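Side-chain contacts in single-stranded-DNA-specific exonuclease RecJ (Thermus thermophilus, PDB 2ZXR), which degrades single-stranded DNA from the 5' to the 3' end with the help of divalent metal ions, and shows no detectable activity on single-stranded RNA: residues L509-W514 and L518-Q523; E470-G475 and G486-A491; A377-R382 and E415-R420; P358-A363 and P408-R413. All blocks are in the same frame, centred on the assembly; numbering follows the deposited sequence.

Contact 1. Residues L509-W514 and L518-Q523; sequences LSENAW and LAYEVQ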
loop_
_atom_site.group_PDB
_atom_site.type_symbol
_atom_site.label_atom_id
_atom_site.label_comp_id
_atom_site.label_asym_id
_atom_site.label_seq_id
_atom_site.Cartn_x
_atom_site.Cartn_y
_atom_site.Cartn_z
ATOM N N LEU A 509 -1.505 -13.624 1.537
ATOM C CA LEU A 509 -2.075 -14.773 2.237
ATOM C C LEU A 509 -3.587 -14.561 2.149
ATOM O O LEU A 509 -4.108 -13.557 2.638
ATOM C CB LEU A 509 -1.674 -14.782 3.715
ATOM C CG LEU A 509 -1.539 -16.147 4.420
ATOM C CD1 LEU A 509 -1.935 -15.973 5.848
ATOM C CD2 LEU A 509 -2.346 -17.269 3.752
ATOM N N SER A 510 -4.295 -15.508 1.555
ATOM C CA SER A 510 -5.730 -15.342 1.397
ATOM C C SER A 510 -6.577 -16.404 2.087
ATOM O O SER A 510 -6.179 -17.577 2.203
ATOM C CB SER A 510 -6.069 -15.351 -0.095
ATOM O OG SER A 510 -5.082 -14.652 -0.810
ATOM N N GLU A 511 -7.753 -15.972 2.542
ATOM C CA GLU A 511 -8.717 -16.873 3.164
ATOM C C GLU A 511 -9.825 -16.917 2.121
ATOM O O GLU A 511 -10.596 -15.967 2.002
ATOM C CB GLU A 511 -9.265 -16.301 4.473
ATOM C CG GLU A 511 -10.280 -17.233 5.176
ATOM C CD GLU A 511 -10.768 -16.691 6.528
ATOM O OE1 GLU A 511 -11.506 -15.687 6.539
ATOM O OE2 GLU A 511 -10.407 -17.262 7.586
ATOM N N ASN A 512 -9.882 -17.992 1.345
ATOM C CA ASN A 512 -10.903 -18.113 0.313
ATOM C C ASN A 512 -12.057 -18.988 0.787
ATOM O O ASN A 512 -11.860 -20.115 1.227
ATOM C CB ASN A 512 -10.303 -18.696 -0.974
ATOM C CG ASN A 512 -9.218 -17.812 -1.555
ATOM O OD1 ASN A 512 -9.333 -16.595 -1.537
ATOM N ND2 ASN A 512 -8.169 -18.424 -2.087
ATOM N N ALA A 513 -13.269 -18.460 0.699
ATOM C CA ALA A 513 -14.429 -19.213 1.133
ATOM C C ALA A 513 -15.156 -19.799 -0.062
ATOM O O ALA A 513 -15.218 -19.197 -1.137
ATOM C CB ALA A 513 -15.362 -18.317 1.927
ATOM N N TRP A 514 -15.690 -20.992 0.132
ATOM C CA TRP A 514 -16.433 -21.662 -0.919
ATOM C C TRP A 514 -17.252 -22.818 -0.365
ATOM O O TRP A 514 -16.769 -23.611 0.439
ATOM C CB TRP A 514 -15.495 -22.182 -1.999
ATOM C CG TRP A 514 -16.244 -22.816 -3.111
ATOM C CD1 TRP A 514 -16.678 -24.107 -3.178
ATOM C CD2 TRP A 514 -16.723 -22.167 -4.294
ATOM N NE1 TRP A 514 -17.401 -24.305 -4.334
ATOM C CE2 TRP A 514 -17.447 -23.129 -5.034
ATOM C CE3 TRP A 514 -16.614 -20.863 -4.799
ATOM C CZ2 TRP A 514 -18.064 -22.831 -6.256
ATOM C CZ3 TRP A 514 -17.227 -20.562 -6.017
ATOM C CH2 TRP A 514 -17.945 -21.548 -6.729
ATOM N N LEU A 518 -13.569 -22.760 4.191
ATOM C CA LEU A 518 -12.437 -21.856 4.021
ATOM C C LEU A 518 -11.191 -22.603 3.581
ATOM O O LEU A 518 -11.007 -23.753 3.939
ATOM C CB LEU A 518 -12.171 -21.133 5.341
ATOM C CG LEU A 518 -13.392 -20.442 5.965
ATOM C CD1 LEU A 518 -13.040 -19.846 7.320
ATOM C CD2 LEU A 518 -13.887 -19.353 5.030
ATOM N N ALA A 519 -10.355 -21.947 2.779
ATOM C CA ALA A 519 -9.098 -22.512 2.294
ATOM C C ALA A 519 -8.055 -21.383 2.339
ATOM O O ALA A 519 -8.296 -20.293 1.813
ATOM C CB ALA A 519 -9.248 -23.027 0.858
ATOM N N TYR A 520 -6.906 -21.657 2.962
ATOM C CA TYR A 520 -5.840 -20.672 3.095
ATOM C C TYR A 520 -4.842 -20.836 1.995
ATOM O O TYR A 520 -4.077 -21.780 1.975
ATOM C CB TYR A 520 -5.203 -20.822 4.461
ATOM C CG TYR A 520 -6.206 -20.437 5.501
ATOM C CD1 TYR A 520 -6.328 -19.107 5.911
ATOM C CD2 TYR A 520 -7.127 -21.373 5.985
ATOM C CE1 TYR A 520 -7.339 -18.714 6.772
ATOM C CE2 TYR A 520 -8.146 -20.992 6.842
ATOM C CZ TYR A 520 -8.249 -19.665 7.231
ATOM O OH TYR A 520 -9.257 -19.272 8.069
ATOM N N GLU A 521 -4.841 -19.891 1.075
ATOM C CA GLU A 521 -3.975 -19.988 -0.084
ATOM C C GLU A 521 -3.285 -18.681 -0.352
ATOM O O GLU A 521 -3.505 -17.699 0.351
ATOM C CB GLU A 521 -4.833 -20.370 -1.289
ATOM C CG GLU A 521 -5.795 -21.506 -0.962
ATOM C CD GLU A 521 -6.785 -21.788 -2.071
ATOM O OE1 GLU A 521 -6.807 -22.948 -2.538
ATOM O OE2 GLU A 521 -7.534 -20.858 -2.464
ATOM N N VAL A 522 -2.458 -18.666 -1.386
ATOM C CA VAL A 522 -1.739 -17.460 -1.730
ATOM C C VAL A 522 -2.092 -16.979 -3.122
ATOM O O VAL A 522 -2.133 -17.750 -4.079
ATOM C CB VAL A 522 -0.201 -17.668 -1.621
ATOM C CG1 VAL A 522 0.529 -16.465 -2.142
ATOM C CG2 VAL A 522 0.185 -17.894 -0.175
ATOM N N GLN A 523 -2.372 -15.690 -3.214
ATOM C CA GLN A 523 -2.704 -15.059 -4.469
ATOM C C GLN A 523 -1.410 -14.371 -4.842
ATOM O O GLN A 523 -0.992 -13.426 -4.169
ATOM C CB GLN A 523 -3.792 -14.008 -4.250
ATOM C CG GLN A 523 -4.231 -13.270 -5.510
ATOM C CD GLN A 523 -5.150 -14.119 -6.383
ATOM O OE1 GLN A 523 -6.062 -14.783 -5.878
ATOM N NE2 GLN A 523 -4.925 -14.086 -7.700
HETATM O O HOH W 1 -6.732 -16.017 -3.611
#
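N512 and E521 meet across a beta hairpin of the OB domain. The N512 amide nitrogen ND2 donates to E521 OE2 at 2.5 Å, a short bond with an N-H...O angle of 156°. The carboxylate oxygen lies in the amide plane and accepts through its anti lone pair, while the planes of the two groups stand 74° apart. ND2 also donates to a water 3.2 Å away, and that water in turn donates to Q523 OE1. A carboxamide suits this place because its single NH2 can serve two acceptors. On the opposite face of the sheet, E511 and Y520 run side by side. With CG trans to the main-chain nitrogen (chi1 -179°), the E511 chain extends along the tyrosine, and OE2 accepts a hydrogen bond from Y520 OH; the modelled 2.4 Å is very short and its exact length doubtful. Farther toward the turn, A513 CB packs on L518 CD2 at 3.6 Å. Between the two faces runs a regular antiparallel ladder. S510 with E521 and N512 with A519 are its hydrogen-bonded pairs, and E511 with Y520 is a non-hydrogen-bonded pair. S510 N gives a 2.6 Å bond to E521 O, and N512 N one of 2.8 Å to A519 O. Farther out, helix 440-447 lies against the sheet face that carries E511 and Y520, with F444 touching both. E521 is steadied through its other oxygen, OE1, by a salt bridge to R488 on the next strand. S510 turns its hydroxyl OG to L508 O, while Y520 CA lies 3.2 Å from S510 O, a CA-H...O contact.

Contact 2. Residues E470-G475 and G486-A491; sequences EARRLG and GVRVLA
R472 and R488 reach toward each other over strand 479-484, which lies between their own strands in the sheet of the OB domain. The two side chains cross at about a right angle, their guanidinium planes 53° apart. The crowded part is where R472 NH1 comes 3.0 Å from R488 NH1: both are donors and both groups are normally positively charged, so this is no bond, and the modelled closeness is doubtful in detail. R488 is the more firmly placed of the two. Its NE makes a salt bridge to E521 OE1 on the neighbouring strand 517-528, and L490 CD2 lies 3.6 Å above one face of the guanidinium. The looser part begins at L474, whose CD1 stays 4.6 Å from L490 CD2, hardly more than a distant approach at the surface, and R472 itself is solvent-exposed. Long, flexible arginines suit such a place, since they can span the width of an intervening strand, on which both touch R483. With R483 a third positive group nearby, repulsion would be expected; the carboxylate of E521 and the surrounding solvent probably offset it.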
loop_
_atom_site.group_PDB
_atom_site.type_symbol
_atom_site.label_atom_id
_atom_site.label_comp_id
_atom_site.label_asym_id
_atom_site.label_seq_id
_atom_site.Cartn_x
_atom_site.Cartn_y
_atom_site.Cartn_z
ATOM N N GLU A 470 1.829 -29.685 -9.362
ATOM C CA GLU A 470 0.398 -29.805 -9.600
ATOM C C GLU A 470 -0.139 -28.595 -10.345
ATOM O O GLU A 470 -1.267 -28.159 -10.108
ATOM C CB GLU A 470 -0.348 -29.972 -8.277
ATOM C CG GLU A 470 0.169 -31.121 -7.433
ATOM C CD GLU A 470 -0.764 -31.479 -6.296
ATOM O OE1 GLU A 470 -0.457 -32.445 -5.565
ATOM O OE2 GLU A 470 -1.803 -30.801 -6.134
ATOM N N ALA A 471 0.673 -28.056 -11.251
ATOM C CA ALA A 471 0.267 -26.895 -12.029
ATOM C C ALA A 471 -0.996 -27.222 -12.808
ATOM O O ALA A 471 -1.208 -28.368 -13.192
ATOM C CB ALA A 471 1.374 -26.497 -12.976
ATOM N N ARG A 472 -1.834 -26.217 -13.036
ATOM C CA ARG A 472 -3.071 -26.420 -13.779
ATOM C C ARG A 472 -3.646 -25.104 -14.280
ATOM O O ARG A 472 -4.020 -24.242 -13.491
ATOM C CB ARG A 472 -4.100 -27.137 -12.900
ATOM C CG ARG A 472 -4.466 -26.385 -11.637
ATOM C CD ARG A 472 -4.994 -27.332 -10.562
ATOM N NE ARG A 472 -5.184 -26.659 -9.277
ATOM C CZ ARG A 472 -5.263 -27.284 -8.105
ATOM N NH1 ARG A 472 -5.437 -26.584 -6.994
ATOM N NH2 ARG A 472 -5.158 -28.609 -8.042
ATOM N N ARG A 473 -3.715 -24.955 -15.598
ATOM C CA ARG A 473 -4.251 -23.738 -16.196
ATOM C C ARG A 473 -5.725 -23.544 -15.824
ATOM O O ARG A 473 -6.379 -24.461 -15.325
ATOM C CB ARG A 473 -4.113 -23.797 -17.723
ATOM C CG ARG A 473 -4.573 -22.528 -18.450
ATOM C CD ARG A 473 -4.895 -22.791 -19.922
ATOM N NE ARG A 473 -3.815 -22.450 -20.848
ATOM C CZ ARG A 473 -2.577 -22.936 -20.782
ATOM N NH1 ARG A 473 -2.238 -23.789 -19.824
ATOM N NH2 ARG A 473 -1.677 -22.583 -21.690
ATOM N N LEU A 474 -6.228 -22.337 -16.057
ATOM C CA LEU A 474 -7.617 -21.988 -15.784
ATOM C C LEU A 474 -8.059 -21.149 -16.969
ATOM O O LEU A 474 -7.971 -19.915 -16.942
ATOM C CB LEU A 474 -7.732 -21.151 -14.513
ATOM C CG LEU A 474 -7.284 -21.765 -13.188
ATOM C CD1 LEU A 474 -7.431 -20.724 -12.074
ATOM C CD2 LEU A 474 -8.113 -23.001 -12.893
ATOM N N GLY A 475 -8.526 -21.826 -18.014
ATOM C CA GLY A 475 -8.946 -21.130 -19.214
ATOM C C GLY A 475 -7.991 -21.463 -20.342
ATOM O O GLY A 475 -7.604 -22.618 -20.497
ATOM N N GLY A 486 3.389 -27.462 -0.462
ATOM C CA GLY A 486 2.037 -27.711 0.018
ATOM C C GLY A 486 1.084 -26.519 0.085
ATOM O O GLY A 486 -0.062 -26.666 0.513
ATOM N N VAL A 487 1.534 -25.335 -0.321
ATOM C CA VAL A 487 0.658 -24.153 -0.298
ATOM C C VAL A 487 0.128 -23.868 -1.700
ATOM O O VAL A 487 0.915 -23.724 -2.634
ATOM C CB VAL A 487 1.406 -22.890 0.179
ATOM C CG1 VAL A 487 0.519 -21.673 -0.021
ATOM C CG2 VAL A 487 1.809 -23.031 1.634
ATOM N N ARG A 488 -1.192 -23.770 -1.854
ATOM C CA ARG A 488 -1.751 -23.502 -3.173
ATOM C C ARG A 488 -1.710 -22.026 -3.524
ATOM O O ARG A 488 -2.179 -21.183 -2.755
ATOM C CB ARG A 488 -3.201 -23.998 -3.293
ATOM C CG ARG A 488 -3.724 -23.875 -4.738
ATOM C CD ARG A 488 -4.977 -24.707 -5.018
ATOM N NE ARG A 488 -6.198 -23.928 -4.880
ATOM C CZ ARG A 488 -6.977 -23.542 -5.886
ATOM N NH1 ARG A 488 -6.675 -23.870 -7.138
ATOM N NH2 ARG A 488 -8.052 -22.801 -5.636
ATOM N N VAL A 489 -1.176 -21.718 -4.700
ATOM C CA VAL A 489 -1.069 -20.340 -5.152
ATOM C C VAL A 489 -1.741 -20.120 -6.506
ATOM O O VAL A 489 -1.678 -20.978 -7.379
ATOM C CB VAL A 489 0.445 -19.890 -5.151
ATOM C CG1 VAL A 489 1.336 -21.080 -5.250
ATOM C CG2 VAL A 489 0.741 -18.914 -6.271
ATOM N N LEU A 490 -2.412 -18.976 -6.645
ATOM C CA LEU A 490 -3.124 -18.580 -7.854
ATOM C C LEU A 490 -2.361 -17.436 -8.470
ATOM O O LEU A 490 -1.907 -16.532 -7.760
ATOM C CB LEU A 490 -4.528 -18.104 -7.512
ATOM C CG LEU A 490 -5.374 -19.126 -6.766
ATOM C CD1 LEU A 490 -6.547 -18.409 -6.097
ATOM C CD2 LEU A 490 -5.846 -20.209 -7.740
ATOM N N ALA A 491 -2.242 -17.451 -9.791
ATOM C CA ALA A 491 -1.473 -16.418 -10.467
ATOM C C ALA A 491 -1.818 -16.184 -11.936
ATOM O O ALA A 491 -2.410 -17.028 -12.601
ATOM C CB ALA A 491 0.020 -16.767 -10.350
#

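Contact 3. Residues A377-R382 and E415-R420; sequences AVEALR and EAYAAR
The Y417 ring lies with one face against the backbone of helix 377-383: A380 CA is 3.8 Å from the ring centroid and 27° off the normal, a CH-pi contact, while E379 O sits over the rim of the same face. Toward one edge, A380 CB touches CD2 of the ring at 3.4 Å. At the far end, Y417 OH approaches E379 CB at 3.5 Å. R420, from the same segment as the tyrosine, has its guanidinium beside the ring, with Y417 CD1 3.8 Å above the guanidinium plane, and the ring of F421 also meets Y417. In the DHHA1 domain this is a helix-to-helix contact, in which helix 407-419 sends one large side chain to helix 377-383, itself packed on the mixed sheet through A377 and L381. Alanine suits position 380 because its small side chain lets the aromatic face come right down to the helix backbone. A chi1 of 177° carries the Y417 ring off its own helix and across to the other. Of the E379 side chain, CB is what touches the tyrosine; beyond that the chain bends at chi2, and the carboxylate turns from the ring to R382, where OE2 forms a salt bridge with NH1 at 2.6 Å. R382 NE is held in turn by Y391 OH.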
loop_
_atom_site.group_PDB
_atom_site.type_symbol
_atom_site.label_atom_id
_atom_site.label_comp_id
_atom_site.label_asym_id
_atom_site.label_seq_id
_atom_site.Cartn_x
_atom_site.Cartn_y
_atom_site.Cartn_z
ATOM N N ALA A 377 6.675 15.134 -11.861
ATOM C CA ALA A 377 5.696 15.533 -12.849
ATOM C C ALA A 377 5.713 17.039 -13.097
ATOM O O ALA A 377 5.939 17.492 -14.230
ATOM C CB ALA A 377 4.290 15.095 -12.403
ATOM N N VAL A 378 5.500 17.807 -12.032
ATOM C CA VAL A 378 5.438 19.242 -12.167
ATOM C C VAL A 378 6.762 19.890 -12.563
ATOM O O VAL A 378 6.766 20.923 -13.233
ATOM C CB VAL A 378 4.839 19.893 -10.879
ATOM C CG1 VAL A 378 5.788 19.742 -9.677
ATOM C CG2 VAL A 378 4.516 21.339 -11.141
ATOM N N GLU A 379 7.886 19.292 -12.181
ATOM C CA GLU A 379 9.182 19.860 -12.552
ATOM C C GLU A 379 9.440 19.584 -14.041
ATOM O O GLU A 379 10.114 20.354 -14.713
ATOM C CB GLU A 379 10.318 19.275 -11.691
ATOM C CG GLU A 379 10.365 19.806 -10.257
ATOM C CD GLU A 379 10.472 21.339 -10.180
ATOM O OE1 GLU A 379 11.436 21.907 -10.749
ATOM O OE2 GLU A 379 9.586 21.978 -9.550
ATOM N N ALA A 380 8.898 18.485 -14.552
ATOM C CA ALA A 380 9.064 18.151 -15.969
ATOM C C ALA A 380 8.301 19.198 -16.800
ATOM O O ALA A 380 8.771 19.644 -17.856
ATOM C CB ALA A 380 8.523 16.764 -16.244
ATOM N N LEU A 381 7.136 19.603 -16.304
ATOM C CA LEU A 381 6.347 20.614 -16.987
ATOM C C LEU A 381 7.086 21.942 -16.874
ATOM O O LEU A 381 7.105 22.741 -17.817
ATOM C CB LEU A 381 4.950 20.748 -16.364
ATOM C CG LEU A 381 4.017 19.534 -16.496
ATOM C CD1 LEU A 381 2.602 19.921 -15.988
ATOM C CD2 LEU A 381 3.955 19.068 -17.958
ATOM N N ARG A 382 7.689 22.182 -15.711
ATOM C CA ARG A 382 8.432 23.422 -15.518
ATOM C C ARG A 382 9.534 23.529 -16.564
ATOM O O ARG A 382 9.740 24.587 -17.125
ATOM C CB ARG A 382 9.039 23.476 -14.114
ATOM C CG ARG A 382 9.849 24.732 -13.822
ATOM C CD ARG A 382 9.772 25.039 -12.339
ATOM N NE ARG A 382 8.361 25.078 -11.946
ATOM C CZ ARG A 382 7.901 24.795 -10.728
ATOM N NH1 ARG A 382 8.748 24.453 -9.768
ATOM N NH2 ARG A 382 6.590 24.842 -10.478
ATOM N N GLU A 415 10.954 14.717 -22.988
ATOM C CA GLU A 415 11.761 13.513 -23.184
ATOM C C GLU A 415 13.194 13.780 -22.729
ATOM O O GLU A 415 13.855 12.894 -22.163
ATOM C CB GLU A 415 11.800 13.096 -24.656
ATOM C CG GLU A 415 10.514 12.531 -25.205
ATOM C CD GLU A 415 10.626 12.196 -26.691
ATOM O OE1 GLU A 415 11.646 12.555 -27.309
ATOM O OE2 GLU A 415 9.702 11.583 -27.253
ATOM N N ALA A 416 13.666 14.999 -22.986
ATOM C CA ALA A 416 15.019 15.401 -22.622
ATOM C C ALA A 416 15.118 15.596 -21.134
ATOM O O ALA A 416 16.143 15.307 -20.536
ATOM C CB ALA A 416 15.421 16.701 -23.351
ATOM N N TYR A 417 14.059 16.108 -20.532
ATOM C CA TYR A 417 14.063 16.289 -19.094
ATOM C C TYR A 417 14.211 14.904 -18.435
ATOM O O TYR A 417 15.051 14.712 -17.550
ATOM C CB TYR A 417 12.760 16.938 -18.627
ATOM C CG TYR A 417 12.691 17.079 -17.136
ATOM C CD1 TYR A 417 13.492 18.006 -16.468
ATOM C CD2 TYR A 417 11.891 16.229 -16.377
ATOM C CE1 TYR A 417 13.505 18.070 -15.077
ATOM C CE2 TYR A 417 11.892 16.285 -14.985
ATOM C CZ TYR A 417 12.706 17.197 -14.343
ATOM O OH TYR A 417 12.766 17.197 -12.970
ATOM N N ALA A 418 13.412 13.940 -18.891
ATOM C CA ALA A 418 13.435 12.584 -18.328
ATOM C C ALA A 418 14.767 11.878 -18.548
ATOM O O ALA A 418 15.184 11.051 -17.724
ATOM C CB ALA A 418 12.289 11.737 -18.922
ATOM N N ALA A 419 15.420 12.201 -19.666
ATOM C CA ALA A 419 16.709 11.612 -20.007
ATOM C C ALA A 419 17.797 11.988 -19.002
ATOM O O ALA A 419 18.799 11.303 -18.893
ATOM C CB ALA A 419 17.124 12.044 -21.415
ATOM N N ARG A 420 17.594 13.074 -18.269
ATOM C CA ARG A 420 18.557 13.523 -17.269
ATOM C C ARG A 420 18.533 12.662 -16.005
ATOM O O ARG A 420 19.381 12.818 -15.119
ATOM C CB ARG A 420 18.273 14.982 -16.897
ATOM C CG ARG A 420 18.649 15.967 -18.006
ATOM C CD ARG A 420 17.931 17.309 -17.880
ATOM N NE ARG A 420 17.874 17.811 -16.507
ATOM C CZ ARG A 420 17.344 18.985 -16.159
ATOM N NH1 ARG A 420 16.833 19.786 -17.092
ATOM N NH2 ARG A 420 17.305 19.356 -14.878
#

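Contact 4. Residues P358-A363 and P408-R413; sequences PVFLVA and PAFKAR
Strand 359-363 and the helical segment 408-413 stand well apart at the backbone, F360 CA and K411 CA being 8.7 Å from each other. The strand is extended, so F360 and V362 face the helix while L361 between them turns the other way. The helix keeps its regular bonding, with A412 N to P408 O at 3.1 Å. Two phenylalanines bridge the gap. On F410, CG stands opposite the main-chain nitrogen (chi1 174°), which swings the ring off the helix toward the strand, and F360 sends its own ring from the strand to meet it. The side chains cross at about a right angle, and F410 CZ meets F360 CD2 at 3.8 Å, with F410 CE2 also near. The ring planes are 68° apart and the centroids 6.0 Å, an oblique pair that is neither stacked nor edge-to-face. V362 CG2 lies looser, 4.8 Å from F410 CE2. Large rings suit both places because together they fill the gap between the two backbones with apolar surface. This is the hydrophobic core between helix and sheet in the DHHA1 domain, where L381 touches both rings and F400 meets F410; helix 341-355 packs on the other face, against V359 and L361. Polar ends point elsewhere, R413 to D386 and K411 to E415, so what joins the two segments is dispersion and the burial of apolar surface.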
loop_
_atom_site.group_PDB
_atom_site.type_symbol
_atom_site.label_atom_id
_atom_site.label_comp_id
_atom_site.label_asym_id
_atom_site.label_seq_id
_atom_site.Cartn_x
_atom_site.Cartn_y
_atom_site.Cartn_z
ATOM N N PRO A 358 7.215 7.855 -16.910
ATOM C CA PRO A 358 6.369 9.031 -16.704
ATOM C C PRO A 358 5.453 9.095 -17.937
ATOM O O PRO A 358 5.874 8.716 -19.044
ATOM C CB PRO A 358 7.376 10.180 -16.675
ATOM C CG PRO A 358 8.660 9.531 -16.248
ATOM C CD PRO A 358 8.641 8.217 -16.974
ATOM N N VAL A 359 4.208 9.533 -17.768
ATOM C CA VAL A 359 3.312 9.611 -18.911
ATOM C C VAL A 359 2.677 10.981 -18.966
ATOM O O VAL A 359 2.238 11.533 -17.947
ATOM C CB VAL A 359 2.219 8.499 -18.865
ATOM C CG1 VAL A 359 1.220 8.653 -20.032
ATOM C CG2 VAL A 359 2.889 7.134 -18.965
ATOM N N PHE A 360 2.689 11.540 -20.175
ATOM C CA PHE A 360 2.138 12.846 -20.488
ATOM C C PHE A 360 1.136 12.616 -21.621
ATOM O O PHE A 360 1.496 12.079 -22.670
ATOM C CB PHE A 360 3.226 13.798 -21.013
ATOM C CG PHE A 360 4.367 14.018 -20.066
ATOM C CD1 PHE A 360 5.263 12.985 -19.773
ATOM C CD2 PHE A 360 4.528 15.243 -19.443
ATOM C CE1 PHE A 360 6.308 13.175 -18.859
ATOM C CE2 PHE A 360 5.556 15.443 -18.533
ATOM C CZ PHE A 360 6.448 14.406 -18.238
ATOM N N LEU A 361 -0.104 13.036 -21.416
ATOM C CA LEU A 361 -1.156 12.894 -22.415
ATOM C C LEU A 361 -1.780 14.257 -22.643
ATOM O O LEU A 361 -1.963 15.048 -21.687
ATOM C CB LEU A 361 -2.252 11.945 -21.902
ATOM C CG LEU A 361 -2.206 10.453 -22.249
ATOM C CD1 LEU A 361 -0.782 9.953 -22.386
ATOM C CD2 LEU A 361 -3.022 9.682 -21.204
ATOM N N VAL A 362 -2.108 14.530 -23.900
ATOM C CA VAL A 362 -2.730 15.793 -24.290
ATOM C C VAL A 362 -3.969 15.433 -25.077
ATOM O O VAL A 362 -3.918 14.557 -25.934
ATOM C CB VAL A 362 -1.812 16.609 -25.216
ATOM C CG1 VAL A 362 -2.540 17.876 -25.689
ATOM C CG2 VAL A 362 -0.533 16.971 -24.494
ATOM N N ALA A 363 -5.086 16.074 -24.777
ATOM C CA ALA A 363 -6.335 15.808 -25.507
ATOM C C ALA A 363 -7.110 17.086 -25.474
ATOM O O ALA A 363 -7.311 17.656 -24.403
ATOM C CB ALA A 363 -7.147 14.706 -24.851
ATOM N N PRO A 408 4.816 18.586 -30.679
ATOM C CA PRO A 408 6.146 18.008 -30.938
ATOM C C PRO A 408 7.265 18.666 -30.117
ATOM O O PRO A 408 8.165 17.981 -29.623
ATOM C CB PRO A 408 6.336 18.204 -32.442
ATOM C CG PRO A 408 4.883 18.085 -32.985
ATOM C CD PRO A 408 4.112 18.915 -31.936
ATOM N N ALA A 409 7.194 19.980 -29.946
ATOM C CA ALA A 409 8.215 20.702 -29.202
ATOM C C ALA A 409 8.153 20.322 -27.725
ATOM O O ALA A 409 9.183 20.166 -27.050
ATOM C CB ALA A 409 8.012 22.209 -29.367
ATOM N N PHE A 410 6.928 20.183 -27.229
ATOM C CA PHE A 410 6.684 19.814 -25.839
ATOM C C PHE A 410 7.264 18.428 -25.597
ATOM O O PHE A 410 7.926 18.190 -24.588
ATOM C CB PHE A 410 5.181 19.785 -25.564
ATOM C CG PHE A 410 4.823 19.264 -24.194
ATOM C CD1 PHE A 410 5.035 20.043 -23.054
ATOM C CD2 PHE A 410 4.285 17.987 -24.048
ATOM C CE1 PHE A 410 4.710 19.546 -21.784
ATOM C CE2 PHE A 410 3.958 17.485 -22.789
ATOM C CZ PHE A 410 4.168 18.256 -21.661
ATOM N N LYS A 411 7.013 17.522 -26.533
ATOM C CA LYS A 411 7.503 16.157 -26.421
ATOM C C LYS A 411 9.024 16.042 -26.322
ATOM O O LYS A 411 9.531 15.367 -25.424
ATOM C CB LYS A 411 7.010 15.322 -27.609
ATOM C CG LYS A 411 7.504 13.879 -27.667
ATOM C CD LYS A 411 6.803 13.167 -28.816
ATOM C CE LYS A 411 6.909 11.658 -28.747
ATOM N NZ LYS A 411 8.166 11.086 -29.326
ATOM N N ALA A 412 9.754 16.693 -27.231
ATOM C CA ALA A 412 11.216 16.598 -27.203
ATOM C C ALA A 412 11.741 17.119 -25.882
ATOM O O ALA A 412 12.656 16.547 -25.282
ATOM C CB ALA A 412 11.833 17.388 -28.366
ATOM N N ARG A 413 11.151 18.218 -25.440
ATOM C CA ARG A 413 11.525 18.847 -24.196
ATOM C C ARG A 413 11.347 17.912 -22.989
ATOM O O ARG A 413 12.292 17.691 -22.209
ATOM C CB ARG A 413 10.670 20.092 -23.994
ATOM C CG ARG A 413 11.158 20.983 -22.895
ATOM C CD ARG A 413 12.380 21.735 -23.393
ATOM N NE ARG A 413 11.994 22.733 -24.377
ATOM C CZ ARG A 413 11.498 23.927 -24.067
ATOM N NH1 ARG A 413 11.338 24.278 -22.800
ATOM N NH2 ARG A 413 11.142 24.768 -25.031
#

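The four contacts form two pairs. Contacts 1 and 2, with centres about 13 Å apart, share the OB-domain sheet: strands 517-528 and 487-492 are neighbours in it, and E521 OE1 meets R488 NE at 2.6 Å, which ties the hairpin to the arginine pair. Contacts 3 and 4, centres about 10 Å apart, both use helix 407-419 of the DHHA1 domain and touch where A380 CB packs on F360 CZ at 3.7 Å. Between the pairs the gap is wide, contact 1 lying about 44 Å from contacts 3 and 4, centre to centre. All four lie away from the magnesium held by D84, D136, H160, H161 and D221.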